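PDB 5F5T: Pre-mRNA-splicing factor 38, which is probably required for pre-mRNA splicing, acting in the nucleus as part of the spliceosome. Local coordinates for residues E54-V59 against L89-K94; G77-T82 against K153-T158; A123-R128 against T179-M184; R147-R152 against L160-E165. All blocks are in the same frame, centred on the assembly; numbering follows the deposited sequence.

Contact 1: E54-V59 against L89-K94; sequences EQCFGV and LCLAFK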
loop_
_atom_site.group_PDB
_atom_site.type_symbol
_atom_site.label_atom_id
_atom_site.label_comp_id
_atom_site.label_asym_id
_atom_site.label_seq_id
_atom_site.Cartn_x
_atom_site.Cartn_y
_atom_site.Cartn_z
ATOM N N GLU A 54 21.229 17.066 -2.902
ATOM C CA GLU A 54 21.791 17.626 -1.673
ATOM C C GLU A 54 21.613 16.753 -0.432
ATOM O O GLU A 54 22.327 16.924 0.553
ATOM C CB GLU A 54 21.176 19.001 -1.397
ATOM C CG GLU A 54 21.631 20.088 -2.345
ATOM C CD GLU A 54 23.056 20.520 -2.081
ATOM O OE1 GLU A 54 23.477 20.475 -0.906
ATOM O OE2 GLU A 54 23.751 20.909 -3.044
ATOM N N GLN A 55 20.666 15.825 -0.473
ATOM C CA GLN A 55 20.329 15.052 0.718
ATOM C C GLN A 55 20.345 13.546 0.489
ATOM O O GLN A 55 20.387 12.775 1.444
ATOM C CB GLN A 55 18.960 15.478 1.254
ATOM C CG GLN A 55 18.941 16.884 1.828
ATOM C CD GLN A 55 19.847 17.030 3.038
ATOM O OE1 GLN A 55 19.937 16.131 3.876
ATOM N NE2 GLN A 55 20.529 18.165 3.131
ATOM N N CYS A 56 20.299 13.124 -0.769
ATOM C CA CYS A 56 20.339 11.700 -1.083
ATOM C C CYS A 56 21.701 11.280 -1.608
ATOM O O CYS A 56 21.970 10.092 -1.781
ATOM C CB CYS A 56 19.262 11.341 -2.100
ATOM S SG CYS A 56 17.589 11.523 -1.476
ATOM N N PHE A 57 22.565 12.253 -1.852
ATOM C CA PHE A 57 23.856 11.955 -2.445
ATOM C C PHE A 57 24.724 11.126 -1.504
ATOM O O PHE A 57 25.046 11.553 -0.395
ATOM C CB PHE A 57 24.573 13.247 -2.828
ATOM C CG PHE A 57 25.922 13.028 -3.437
ATOM C CD1 PHE A 57 26.043 12.570 -4.738
ATOM C CD2 PHE A 57 27.073 13.284 -2.711
ATOM C CE1 PHE A 57 27.286 12.368 -5.301
ATOM C CE2 PHE A 57 28.319 13.084 -3.269
ATOM C CZ PHE A 57 28.427 12.627 -4.565
ATOM N N GLY A 58 25.100 9.938 -1.967
ATOM C CA GLY A 58 25.976 9.048 -1.227
ATOM C C GLY A 58 25.490 8.605 0.142
ATOM O O GLY A 58 26.300 8.296 1.015
ATOM N N VAL A 59 24.175 8.555 0.332
ATOM C CA VAL A 59 23.615 8.206 1.635
ATOM C C VAL A 59 23.639 6.712 1.916
ATOM O O VAL A 59 23.789 5.891 1.015
ATOM C CB VAL A 59 22.166 8.686 1.789
ATOM C CG1 VAL A 59 22.109 10.191 1.729
ATOM C CG2 VAL A 59 21.285 8.055 0.730
ATOM N N LEU A 89 9.330 10.191 -1.806
ATOM C CA LEU A 89 9.505 9.454 -3.052
ATOM C C LEU A 89 10.981 9.271 -3.380
ATOM O O LEU A 89 11.408 8.185 -3.778
ATOM C CB LEU A 89 8.806 10.168 -4.205
ATOM C CG LEU A 89 8.792 9.409 -5.530
ATOM C CD1 LEU A 89 8.196 8.027 -5.341
ATOM C CD2 LEU A 89 8.015 10.185 -6.578
ATOM N N CYS A 90 11.757 10.336 -3.193
ATOM C CA CYS A 90 13.184 10.299 -3.476
ATOM C C CYS A 90 13.873 9.246 -2.626
ATOM O O CYS A 90 14.720 8.496 -3.111
ATOM C CB CYS A 90 13.819 11.666 -3.224
ATOM S SG CYS A 90 13.241 12.968 -4.326
ATOM N N LEU A 91 13.495 9.189 -1.355
ATOM C CA LEU A 91 14.062 8.212 -0.440
ATOM C C LEU A 91 13.616 6.808 -0.806
ATOM O O LEU A 91 14.373 5.854 -0.641
ATOM C CB LEU A 91 13.679 8.541 1.002
ATOM C CG LEU A 91 14.438 9.749 1.552
ATOM C CD1 LEU A 91 14.013 10.080 2.971
ATOM C CD2 LEU A 91 15.934 9.478 1.493
ATOM N N ALA A 92 12.396 6.676 -1.317
ATOM C CA ALA A 92 11.941 5.379 -1.803
ATOM C C ALA A 92 12.826 4.915 -2.957
ATOM O O ALA A 92 13.246 3.757 -3.008
ATOM C CB ALA A 92 10.490 5.446 -2.238
ATOM N N PHE A 93 13.117 5.832 -3.875
ATOM C CA PHE A 93 13.957 5.517 -5.023
ATOM C C PHE A 93 15.355 5.142 -4.566
ATOM O O PHE A 93 15.965 4.204 -5.089
ATOM C CB PHE A 93 14.018 6.698 -5.992
ATOM C CG PHE A 93 14.775 6.404 -7.256
ATOM C CD1 PHE A 93 14.258 5.537 -8.206
ATOM C CD2 PHE A 93 16.005 6.995 -7.496
ATOM C CE1 PHE A 93 14.954 5.263 -9.372
ATOM C CE2 PHE A 93 16.707 6.726 -8.660
ATOM C CZ PHE A 93 16.179 5.858 -9.599
ATOM N N LYS A 94 15.848 5.864 -3.567
ATOM C CA LYS A 94 17.153 5.559 -3.005
ATOM C C LYS A 94 17.167 4.175 -2.374
ATOM O O LYS A 94 18.152 3.461 -2.475
ATOM C CB LYS A 94 17.554 6.604 -1.969
ATOM C CG LYS A 94 18.952 6.399 -1.413
ATOM C CD LYS A 94 19.956 6.151 -2.525
ATOM C CE LYS A 94 20.743 7.404 -2.856
ATOM N NZ LYS A 94 22.021 7.091 -3.558
#

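Contact 2: G77-T82 against K153-T158; sequences GVTGVT and KGKNGT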
loop_
_atom_site.group_PDB
_atom_site.type_symbol
_atom_site.label_atom_id
_atom_site.label_comp_id
_atom_site.label_asym_id
_atom_site.label_seq_id
_atom_site.Cartn_x
_atom_site.Cartn_y
_atom_site.Cartn_z
ATOM N N GLY A 77 3.792 11.617 -4.322
ATOM C CA GLY A 77 4.653 11.350 -5.462
ATOM C C GLY A 77 5.259 12.627 -6.012
ATOM O O GLY A 77 6.092 13.261 -5.360
ATOM N N VAL A 78 4.840 13.005 -7.217
ATOM C CA VAL A 78 5.291 14.251 -7.827
ATOM C C VAL A 78 4.126 15.240 -7.850
ATOM O O VAL A 78 2.995 14.879 -8.171
ATOM C CB VAL A 78 5.846 14.033 -9.261
ATOM C CG1 VAL A 78 7.034 13.091 -9.226
ATOM C CG2 VAL A 78 4.777 13.477 -10.181
ATOM N N THR A 79 4.404 16.487 -7.486
ATOM C CA THR A 79 3.344 17.465 -7.277
ATOM C C THR A 79 3.662 18.796 -7.952
ATOM O O THR A 79 4.827 19.133 -8.151
ATOM C CB THR A 79 3.116 17.689 -5.760
ATOM O OG1 THR A 79 3.008 16.419 -5.103
ATOM C CG2 THR A 79 1.856 18.501 -5.493
ATOM N N GLY A 80 2.618 19.539 -8.316
ATOM C CA GLY A 80 2.765 20.884 -8.834
ATOM C C GLY A 80 3.146 20.936 -10.298
ATOM O O GLY A 80 3.441 19.912 -10.913
ATOM N N VAL A 81 3.155 22.144 -10.852
ATOM C CA VAL A 81 3.532 22.348 -12.243
ATOM C C VAL A 81 4.987 21.964 -12.460
ATOM O O VAL A 81 5.344 21.410 -13.498
ATOM C CB VAL A 81 3.322 23.809 -12.680
ATOM C CG1 VAL A 81 3.447 23.937 -14.190
ATOM C CG2 VAL A 81 1.971 24.317 -12.204
ATOM N N THR A 82 5.825 22.257 -11.469
ATOM C CA THR A 82 7.252 21.968 -11.561
ATOM C C THR A 82 7.543 20.474 -11.481
ATOM O O THR A 82 8.670 20.047 -11.728
ATOM C CB THR A 82 8.045 22.681 -10.457
ATOM O OG1 THR A 82 7.517 22.328 -9.171
ATOM C CG2 THR A 82 7.975 24.188 -10.652
ATOM N N LYS A 153 0.340 14.914 0.244
ATOM C CA LYS A 153 0.504 16.147 -0.515
ATOM C C LYS A 153 -0.577 16.303 -1.570
ATOM O O LYS A 153 -0.711 15.472 -2.464
ATOM C CB LYS A 153 1.878 16.207 -1.176
ATOM C CG LYS A 153 2.180 17.553 -1.820
ATOM C CD LYS A 153 2.528 18.606 -0.783
ATOM C CE LYS A 153 2.664 19.974 -1.431
ATOM N NZ LYS A 153 3.540 19.922 -2.632
ATOM N N GLY A 154 -1.348 17.378 -1.441
ATOM C CA GLY A 154 -2.415 17.702 -2.369
ATOM C C GLY A 154 -2.004 18.782 -3.349
ATOM O O GLY A 154 -0.822 19.110 -3.471
ATOM N N LYS A 155 -2.985 19.324 -4.065
ATOM C CA LYS A 155 -2.725 20.366 -5.053
ATOM C C LYS A 155 -2.174 21.643 -4.423
ATOM O O LYS A 155 -1.238 22.244 -4.951
ATOM C CB LYS A 155 -4.002 20.667 -5.840
ATOM C CG LYS A 155 -4.426 19.519 -6.746
ATOM C CD LYS A 155 -3.388 19.286 -7.839
ATOM C CE LYS A 155 -2.621 17.981 -7.651
ATOM N NZ LYS A 155 -1.253 18.099 -8.241
ATOM N N ASN A 156 -2.757 22.058 -3.302
ATOM C CA ASN A 156 -2.167 23.110 -2.482
ATOM C C ASN A 156 -2.047 22.624 -1.041
ATOM O O ASN A 156 -3.007 22.108 -0.468
ATOM C CB ASN A 156 -2.973 24.411 -2.566
ATOM C CG ASN A 156 -4.366 24.285 -1.977
ATOM O OD1 ASN A 156 -4.554 24.408 -0.765
ATOM N ND2 ASN A 156 -5.356 24.066 -2.835
ATOM N N GLY A 157 -0.865 22.793 -0.461
ATOM C CA GLY A 157 -0.592 22.297 0.876
ATOM C C GLY A 157 -0.732 20.790 0.976
ATOM O O GLY A 157 -0.299 20.054 0.088
ATOM N N THR A 158 -1.364 20.327 2.048
ATOM C CA THR A 158 -1.533 18.900 2.280
ATOM C C THR A 158 -2.903 18.596 2.872
ATOM O O THR A 158 -3.560 19.474 3.427
ATOM C CB THR A 158 -0.453 18.340 3.236
ATOM O OG1 THR A 158 -0.376 19.156 4.412
ATOM C CG2 THR A 158 0.912 18.301 2.563
#

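Contact 3: A123-R128 against T179-M184; sequences AAFYIR and TSLWKM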
loop_
_atom_site.group_PDB
_atom_site.type_symbol
_atom_site.label_atom_id
_atom_site.label_comp_id
_atom_site.label_asym_id
_atom_site.label_seq_id
_atom_site.Cartn_x
_atom_site.Cartn_y
_atom_site.Cartn_z
ATOM N N ALA A 123 8.849 2.252 4.559
ATOM C CA ALA A 123 9.153 0.826 4.553
ATOM C C ALA A 123 8.009 0.033 3.935
ATOM O O ALA A 123 8.235 -0.880 3.150
ATOM C CB ALA A 123 9.445 0.337 5.960
ATOM N N ALA A 124 6.780 0.388 4.291
ATOM C CA ALA A 124 5.609 -0.285 3.752
ATOM C C ALA A 124 5.520 -0.072 2.245
ATOM O O ALA A 124 5.224 -1.004 1.495
ATOM C CB ALA A 124 4.351 0.208 4.434
ATOM N N PHE A 125 5.794 1.156 1.810
ATOM C CA PHE A 125 5.788 1.490 0.389
ATOM C C PHE A 125 6.796 0.614 -0.350
ATOM O O PHE A 125 6.459 -0.050 -1.335
ATOM C CB PHE A 125 6.119 2.972 0.192
ATOM C CG PHE A 125 5.969 3.458 -1.226
ATOM C CD1 PHE A 125 4.952 2.989 -2.038
ATOM C CD2 PHE A 125 6.850 4.397 -1.743
ATOM C CE1 PHE A 125 4.816 3.446 -3.340
ATOM C CE2 PHE A 125 6.721 4.855 -3.043
ATOM C CZ PHE A 125 5.701 4.380 -3.843
ATOM N N TYR A 126 8.018 0.576 0.174
ATOM C CA TYR A 126 9.101 -0.186 -0.432
ATOM C C TYR A 126 8.772 -1.673 -0.485
ATOM O O TYR A 126 9.087 -2.357 -1.461
ATOM C CB TYR A 126 10.404 0.041 0.339
ATOM C CG TYR A 126 11.593 -0.653 -0.282
ATOM C CD1 TYR A 126 12.247 -0.102 -1.374
ATOM C CD2 TYR A 126 12.053 -1.864 0.217
ATOM C CE1 TYR A 126 13.329 -0.735 -1.950
ATOM C CE2 TYR A 126 13.135 -2.503 -0.352
ATOM C CZ TYR A 126 13.770 -1.935 -1.436
ATOM O OH TYR A 126 14.848 -2.571 -2.009
ATOM N N ILE A 127 8.149 -2.172 0.578
ATOM C CA ILE A 127 7.751 -3.569 0.640
ATOM C C ILE A 127 6.718 -3.869 -0.442
ATOM O O ILE A 127 6.827 -4.870 -1.150
ATOM C CB ILE A 127 7.186 -3.935 2.023
ATOM C CG1 ILE A 127 8.322 -4.015 3.046
ATOM C CG2 ILE A 127 6.434 -5.260 1.966
ATOM C CD1 ILE A 127 7.884 -4.469 4.424
ATOM N N ARG A 128 5.736 -2.985 -0.589
ATOM C CA ARG A 128 4.715 -3.154 -1.618
ATOM C C ARG A 128 5.353 -3.160 -3.005
ATOM O O ARG A 128 4.918 -3.883 -3.903
ATOM C CB ARG A 128 3.659 -2.050 -1.524
ATOM C CG ARG A 128 2.669 -2.046 -2.679
ATOM C CD ARG A 128 1.753 -3.259 -2.585
ATOM N NE ARG A 128 0.762 -3.315 -3.657
ATOM C CZ ARG A 128 1.022 -3.674 -4.911
ATOM N NH1 ARG A 128 2.252 -4.007 -5.272
ATOM N NH2 ARG A 128 0.049 -3.690 -5.807
ATOM N N THR A 179 3.507 6.271 -8.420
ATOM C CA THR A 179 4.194 5.038 -8.768
ATOM C C THR A 179 3.197 3.921 -9.046
ATOM O O THR A 179 2.287 3.679 -8.252
ATOM C CB THR A 179 5.140 4.592 -7.639
ATOM O OG1 THR A 179 6.122 5.609 -7.404
ATOM C CG2 THR A 179 5.835 3.284 -7.995
ATOM N N SER A 180 3.395 3.216 -10.154
ATOM C CA SER A 180 2.580 2.051 -10.458
ATOM C C SER A 180 3.138 0.866 -9.691
ATOM O O SER A 180 4.327 0.555 -9.784
ATOM C CB SER A 180 2.561 1.766 -11.955
ATOM O OG SER A 180 1.744 2.700 -12.636
ATOM N N LEU A 181 2.268 0.190 -8.952
ATOM C CA LEU A 181 2.692 -0.924 -8.122
ATOM C C LEU A 181 2.471 -2.188 -8.920
ATOM O O LEU A 181 1.483 -2.291 -9.647
ATOM C CB LEU A 181 1.898 -0.963 -6.818
ATOM C CG LEU A 181 1.508 0.380 -6.196
ATOM C CD1 LEU A 181 0.587 0.174 -4.997
ATOM C CD2 LEU A 181 2.745 1.162 -5.794
ATOM N N TRP A 182 3.396 -3.136 -8.811
ATOM C CA TRP A 182 3.343 -4.316 -9.661
ATOM C C TRP A 182 2.028 -5.016 -9.367
ATOM O O TRP A 182 1.613 -5.104 -8.205
ATOM C CB TRP A 182 4.517 -5.254 -9.405
ATOM C CG TRP A 182 4.534 -5.836 -8.035
ATOM C CD1 TRP A 182 4.893 -5.223 -6.873
ATOM C CD2 TRP A 182 4.187 -7.180 -7.693
ATOM N NE1 TRP A 182 4.776 -6.105 -5.820
ATOM C CE2 TRP A 182 4.346 -7.315 -6.303
ATOM C CE3 TRP A 182 3.758 -8.286 -8.433
ATOM C CZ2 TRP A 182 4.085 -8.511 -5.638
ATOM C CZ3 TRP A 182 3.498 -9.469 -7.772
ATOM C CH2 TRP A 182 3.664 -9.574 -6.388
ATOM N N LYS A 183 1.360 -5.488 -10.412
ATOM C CA LYS A 183 0.052 -6.094 -10.226
ATOM C C LYS A 183 0.159 -7.368 -9.396
ATOM O O LYS A 183 1.031 -8.202 -9.627
ATOM C CB LYS A 183 -0.605 -6.367 -11.581
ATOM C CG LYS A 183 -0.966 -5.096 -12.354
ATOM C CD LYS A 183 -1.212 -5.378 -13.827
ATOM C CE LYS A 183 -1.410 -4.098 -14.628
ATOM N NZ LYS A 183 -2.840 -3.970 -15.031
ATOM N N MET A 184 -0.774 -7.529 -8.464
ATOM C CA MET A 184 -0.745 -8.628 -7.507
ATOM C C MET A 184 -1.944 -9.524 -7.713
ATOM O O MET A 184 -2.957 -9.096 -8.270
ATOM C CB MET A 184 -0.769 -8.109 -6.071
ATOM C CG MET A 184 0.527 -7.527 -5.559
ATOM S SD MET A 184 0.415 -7.092 -3.807
ATOM C CE MET A 184 2.116 -6.670 -3.507
#

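Contact 4: R147-R152 against L160-E165; sequences RRKLRR and LTYMDE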
loop_
_atom_site.group_PDB
_atom_site.type_symbol
_atom_site.label_atom_id
_atom_site.label_comp_id
_atom_site.label_asym_id
_atom_site.label_seq_id
_atom_site.Cartn_x
_atom_site.Cartn_y
_atom_site.Cartn_z
ATOM N N ARG A 147 -3.091 3.807 13.634
ATOM C CA ARG A 147 -4.071 4.858 13.397
ATOM C C ARG A 147 -3.445 6.247 13.414
ATOM O O ARG A 147 -4.155 7.252 13.380
ATOM C CB ARG A 147 -5.178 4.775 14.448
ATOM C CG ARG A 147 -4.769 5.340 15.797
ATOM C CD ARG A 147 -5.913 5.306 16.785
ATOM N NE ARG A 147 -5.810 4.180 17.705
ATOM C CZ ARG A 147 -5.573 4.309 19.006
ATOM N NH1 ARG A 147 -5.413 5.518 19.532
ATOM N NH2 ARG A 147 -5.497 3.234 19.778
ATOM N N ARG A 148 -2.118 6.300 13.449
ATOM C CA ARG A 148 -1.403 7.569 13.513
ATOM C C ARG A 148 -1.673 8.427 12.281
ATOM O O ARG A 148 -1.798 7.916 11.171
ATOM C CB ARG A 148 0.103 7.331 13.667
ATOM C CG ARG A 148 0.517 6.852 15.052
ATOM C CD ARG A 148 2.013 6.547 15.117
ATOM N NE ARG A 148 2.388 5.442 14.239
ATOM C CZ ARG A 148 3.638 5.040 14.037
ATOM N NH1 ARG A 148 4.642 5.648 14.655
ATOM N NH2 ARG A 148 3.884 4.027 13.216
ATOM N N LYS A 149 -1.750 9.736 12.487
ATOM C CA LYS A 149 -2.023 10.671 11.403
ATOM C C LYS A 149 -0.817 10.901 10.499
ATOM O O LYS A 149 0.315 11.013 10.968
ATOM C CB LYS A 149 -2.490 12.008 11.976
ATOM C CG LYS A 149 -3.696 11.905 12.876
ATOM C CD LYS A 149 -4.017 13.244 13.497
ATOM C CE LYS A 149 -5.222 13.135 14.417
ATOM N NZ LYS A 149 -5.514 14.425 15.077
ATOM N N LEU A 150 -1.083 11.005 9.202
ATOM C CA LEU A 150 -0.070 11.319 8.203
ATOM C C LEU A 150 -0.568 12.445 7.308
ATOM O O LEU A 150 -1.773 12.585 7.087
ATOM C CB LEU A 150 0.258 10.095 7.346
ATOM C CG LEU A 150 0.847 8.843 7.992
ATOM C CD1 LEU A 150 1.018 7.766 6.935
ATOM C CD2 LEU A 150 2.169 9.147 8.672
ATOM N N ARG A 151 0.359 13.227 6.767
ATOM C CA ARG A 151 -0.012 14.254 5.809
ATOM C C ARG A 151 0.217 13.689 4.414
ATOM O O ARG A 151 1.193 12.977 4.172
ATOM C CB ARG A 151 0.802 15.535 5.990
ATOM C CG ARG A 151 0.679 16.171 7.361
ATOM C CD ARG A 151 -0.697 16.717 7.686
ATOM N NE ARG A 151 -1.323 17.562 6.684
ATOM C CZ ARG A 151 -2.591 17.950 6.775
ATOM N NH1 ARG A 151 -3.316 17.547 7.809
ATOM N NH2 ARG A 151 -3.139 18.723 5.849
ATOM N N ARG A 152 -0.689 14.003 3.500
ATOM C CA ARG A 152 -0.544 13.612 2.109
ATOM C C ARG A 152 -0.524 14.867 1.252
ATOM O O ARG A 152 -1.291 15.788 1.497
ATOM C CB ARG A 152 -1.688 12.682 1.711
ATOM C CG ARG A 152 -1.838 12.419 0.226
ATOM C CD ARG A 152 -3.024 11.499 -0.004
ATOM N NE ARG A 152 -4.230 12.017 0.641
ATOM C CZ ARG A 152 -5.256 11.266 1.031
ATOM N NH1 ARG A 152 -5.228 9.952 0.850
ATOM N NH2 ARG A 152 -6.309 11.828 1.609
ATOM N N LEU A 160 -5.215 15.531 5.224
ATOM C CA LEU A 160 -5.022 14.514 6.247
ATOM C C LEU A 160 -5.337 13.109 5.749
ATOM O O LEU A 160 -6.329 12.892 5.058
ATOM C CB LEU A 160 -5.893 14.829 7.467
ATOM C CG LEU A 160 -5.824 13.836 8.626
ATOM C CD1 LEU A 160 -4.403 13.728 9.166
ATOM C CD2 LEU A 160 -6.794 14.236 9.721
ATOM N N THR A 161 -4.492 12.156 6.126
ATOM C CA THR A 161 -4.786 10.744 5.923
ATOM C C THR A 161 -4.223 9.988 7.120
ATOM O O THR A 161 -3.657 10.597 8.018
ATOM C CB THR A 161 -4.194 10.197 4.607
ATOM O OG1 THR A 161 -4.724 8.890 4.360
ATOM C CG2 THR A 161 -2.680 10.111 4.688
ATOM N N TYR A 162 -4.369 8.670 7.143
ATOM C CA TYR A 162 -3.908 7.899 8.289
ATOM C C TYR A 162 -3.082 6.708 7.839
ATOM O O TYR A 162 -3.204 6.255 6.699
ATOM C CB TYR A 162 -5.100 7.426 9.121
ATOM C CG TYR A 162 -6.040 8.540 9.516
ATOM C CD1 TYR A 162 -7.058 8.942 8.665
ATOM C CD2 TYR A 162 -5.923 9.177 10.744
ATOM C CE1 TYR A 162 -7.926 9.959 9.014
ATOM C CE2 TYR A 162 -6.788 10.193 11.106
ATOM C CZ TYR A 162 -7.786 10.580 10.235
ATOM O OH TYR A 162 -8.652 11.589 10.579
ATOM N N MET A 163 -2.269 6.183 8.749
ATOM C CA MET A 163 -1.397 5.065 8.424
ATOM C C MET A 163 -2.185 3.862 7.914
ATOM O O MET A 163 -1.803 3.248 6.927
ATOM C CB MET A 163 -0.568 4.662 9.641
ATOM C CG MET A 163 0.318 3.458 9.395
ATOM S SD MET A 163 1.638 3.789 8.212
ATOM C CE MET A 163 2.510 5.119 9.033
ATOM N N ASP A 164 -3.295 3.546 8.569
ATOM C CA ASP A 164 -4.105 2.407 8.160
ATOM C C ASP A 164 -4.706 2.650 6.781
ATOM O O ASP A 164 -4.873 1.719 5.990
ATOM C CB ASP A 164 -5.200 2.114 9.190
ATOM C CG ASP A 164 -6.051 3.320 9.506
ATOM O OD1 ASP A 164 -5.497 4.329 9.991
ATOM O OD2 ASP A 164 -7.280 3.248 9.297
ATOM N N GLU A 165 -5.009 3.912 6.492
ATOM C CA GLU A 165 -5.519 4.286 5.179
ATOM C C GLU A 165 -4.438 4.181 4.102
ATOM O O GLU A 165 -4.712 3.779 2.973
ATOM C CB GLU A 165 -6.084 5.702 5.214
ATOM C CG GLU A 165 -7.584 5.751 5.444
ATOM C CD GLU A 165 -8.162 7.129 5.183
ATOM O OE1 GLU A 165 -7.374 8.070 4.946
ATOM O OE2 GLU A 165 -9.403 7.269 5.205
#

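Contact 1: E54-V59 against L89-K94
Where the chain leaves helix 50-55, C56 approaches helix 87-98 with its CA 7.2 Å from the CA of K94, and a type II beta turn from C56 to V59 folds the chain back beside that helix. This helix-to-turn packing lies within the largely helical PRP38 fold. The turn is closed by a weak bond from V59 N to C56 O, and G58 takes the third position of the turn with a positive phi. C56 and K94 carry most of the contact. K94 CG stands anti to the backbone N (chi1 -176°), and bends at chi2 and chi3 then lead the chain past V59, so that V59 CG2 rests on the lysine methylenes, 3.6 Å from K94 CG. Farther out, K94 CE passes the carbonyl of C56. K94 NZ is 3.5 Å from C56 O, but the angle is too poor for a hydrogen bond, and the ammonium is held instead by OE1 of Q97, one turn of helix onward. Replacing K94 with an alanine would probably leave V59 CG2 without the aliphatic chain it lies on and deprive Q97 of its ammonium partner. On the other flank C56 points its thiol into a buried apolar corner, backed by F51 of helix 50-55, while I64 and V68 of helix 61-71 pack against L91. C56 SG touches the branch CD2 of L91 at 4.0 Å and the CB of C90 at 4.2 Å. The two sulfurs, C56 SG and C90 SG, stand 5.4 Å apart, too far for a disulfide.

Contact 2: G77-T82 against K153-T158
G154, whose carbonyl oxygen meets the side chain of T79, gives its own N to G157 O at 3.3 Å, a bond that shapes the loop facing residues 77-82. Across the contact the carbonyl of G154 is approached by a methyl and not by a donor: T79 CG2 lies 3.4 Å from G154 O. T79 sets CG2 anti to its own nitrogen and OG1 beside that nitrogen (chi1 -48°); the methyl thus faces the loop and the hydroxyl rests obliquely against the aliphatic part of K153, 3.6 Å from K153 CG. K153 is bent at chi2 and again at chi4, and this hook brings its NZ back to the threonine, 3.6 Å from T79 CG2. Residues 154-157 form the connecting loop of the beta hairpin made by strands 149-153 and 158-162, while T79 ends the first strand of the short hairpin 78-79/84-85; the contact thus joins two hairpin ends at the surface. K153 is also backbone-bonded to V75, just ahead of the first segment; G77 is bonded to S86 within its own hairpin, and S178 OG binds V78 N. K155 starts out away from T79, but bends at chi2 and chi3 return its end, leaving NZ 4.2 Å from T79 CG2 and 4.1 Å from G80 N; this lysine is poorly ordered, so its place is approximate. As modelled, the T79 methyl sits between the two ammonium groups, with K153 NZ and K155 NZ 7.6 Å apart. Beyond the loop, T158 OG1 bonds to the backbone of the other protein.

Contact 3: A123-R128 against T179-M184
Two torsions bring R128 and W182 together: the arginine sets CG anti to its nitrogen (chi1 172°) and bends at chi2, while the indole swings between the backbone N and carbonyl carbon of W182 (chi1 64°). The guanidinium then meets W182 O end-on, in its own plane, with R128 NH1 and NH2 each 3.2 Å from that oxygen. NH1 uses a carbonyl lone pair; NH2 comes in tilted from the carbonyl plane. In return W182 NE1 gives a weak bond to R128 O at 2.9 Å, and the cation lies off-centre over the five-membered ring, CZ 4.9 Å from its centroid. The loop that follows the weakly bonded 175-176/179-180 hairpin is thereby fastened to helix 117-130. The guanidinium is sandwiched, with M184 SD 3.6 Å over its centre and L181 CB on the opposite face, while NE is taken by L170 O. A methionine in place of R128 would probably leave the carbonyls of W182 and L170 without these donors and the indole without its cation. One turn earlier on the helix, F125 presents its edge: CE1 meets L181 CD2 at 3.9 Å, and CZ meets T179 OG1, itself bonded to C177 O.

Contact 4: R147-R152 against L160-E165
R147 sends its carbonyl to the edge of the Y162 ring, with R147 O 3.7 Å from Y162 CD2. R148 O takes the first backbone bond, from M163 N at 3.0 Å, where strand 158-162 gives way to helix 163-172 and Y162 stands as N-cap. From K149 on, the chain is one arm of an antiparallel beta hairpin. K149 and Y162 form a non-hydrogen-bonded pair whose side chains run alongside each other, K149 CG 4.0 Å from Y162 CE2. L150 pairs with T161 through two backbone bonds, each 2.9 Å, between L150 N and T161 O and between T161 N and L150 O. Its side chain points to the other face of the hairpin, where CD1 touches M163 CE at 3.7 Å and helix 117-130 covers it with Y118 and K117. R151 bends back at chi2 and chi3, laying a guanidinium face over L160 N, while its NE is held by T158 OG1. R152 spreads its guanidinium over T161 CB; T161 OG1 donates to E165 OE1, and R152 NH1 stands 5.0 Å from that carboxylate oxygen. L150 and M163 make an apolar contact beside helix 117-130, whereas the face with K149, R151 and Y162, together with D164, meets the other protein: basic side chains of that chain form salt bridges with D164, one makes a cation-pi contact with Y162, and an acidic one accepts from K149 N, consistent with a charge-matched interface.

Helix 87-98 links contacts 1 and 3: L89 and A92, on the side of the helix turned from C56, pack on T179 and F125, with A92 CB 3.8 Å from F125 CD2, although the centres of the two contacts are about 18 Å apart. L89 also reaches contact 2, its CD2 3.7 Å from G77 C. Contacts 2 and 4 share one hairpin and are joined by a probable hydrogen bond between T158 OG1 and R151 NE at 2.9 Å. Contacts 3 and 4 do not touch, their nearest atoms being about 6 Å apart. The other protein of the assembly reaches contacts 2 and 4, mostly contact 4, while contacts 1 and 3 are buried within the subunit.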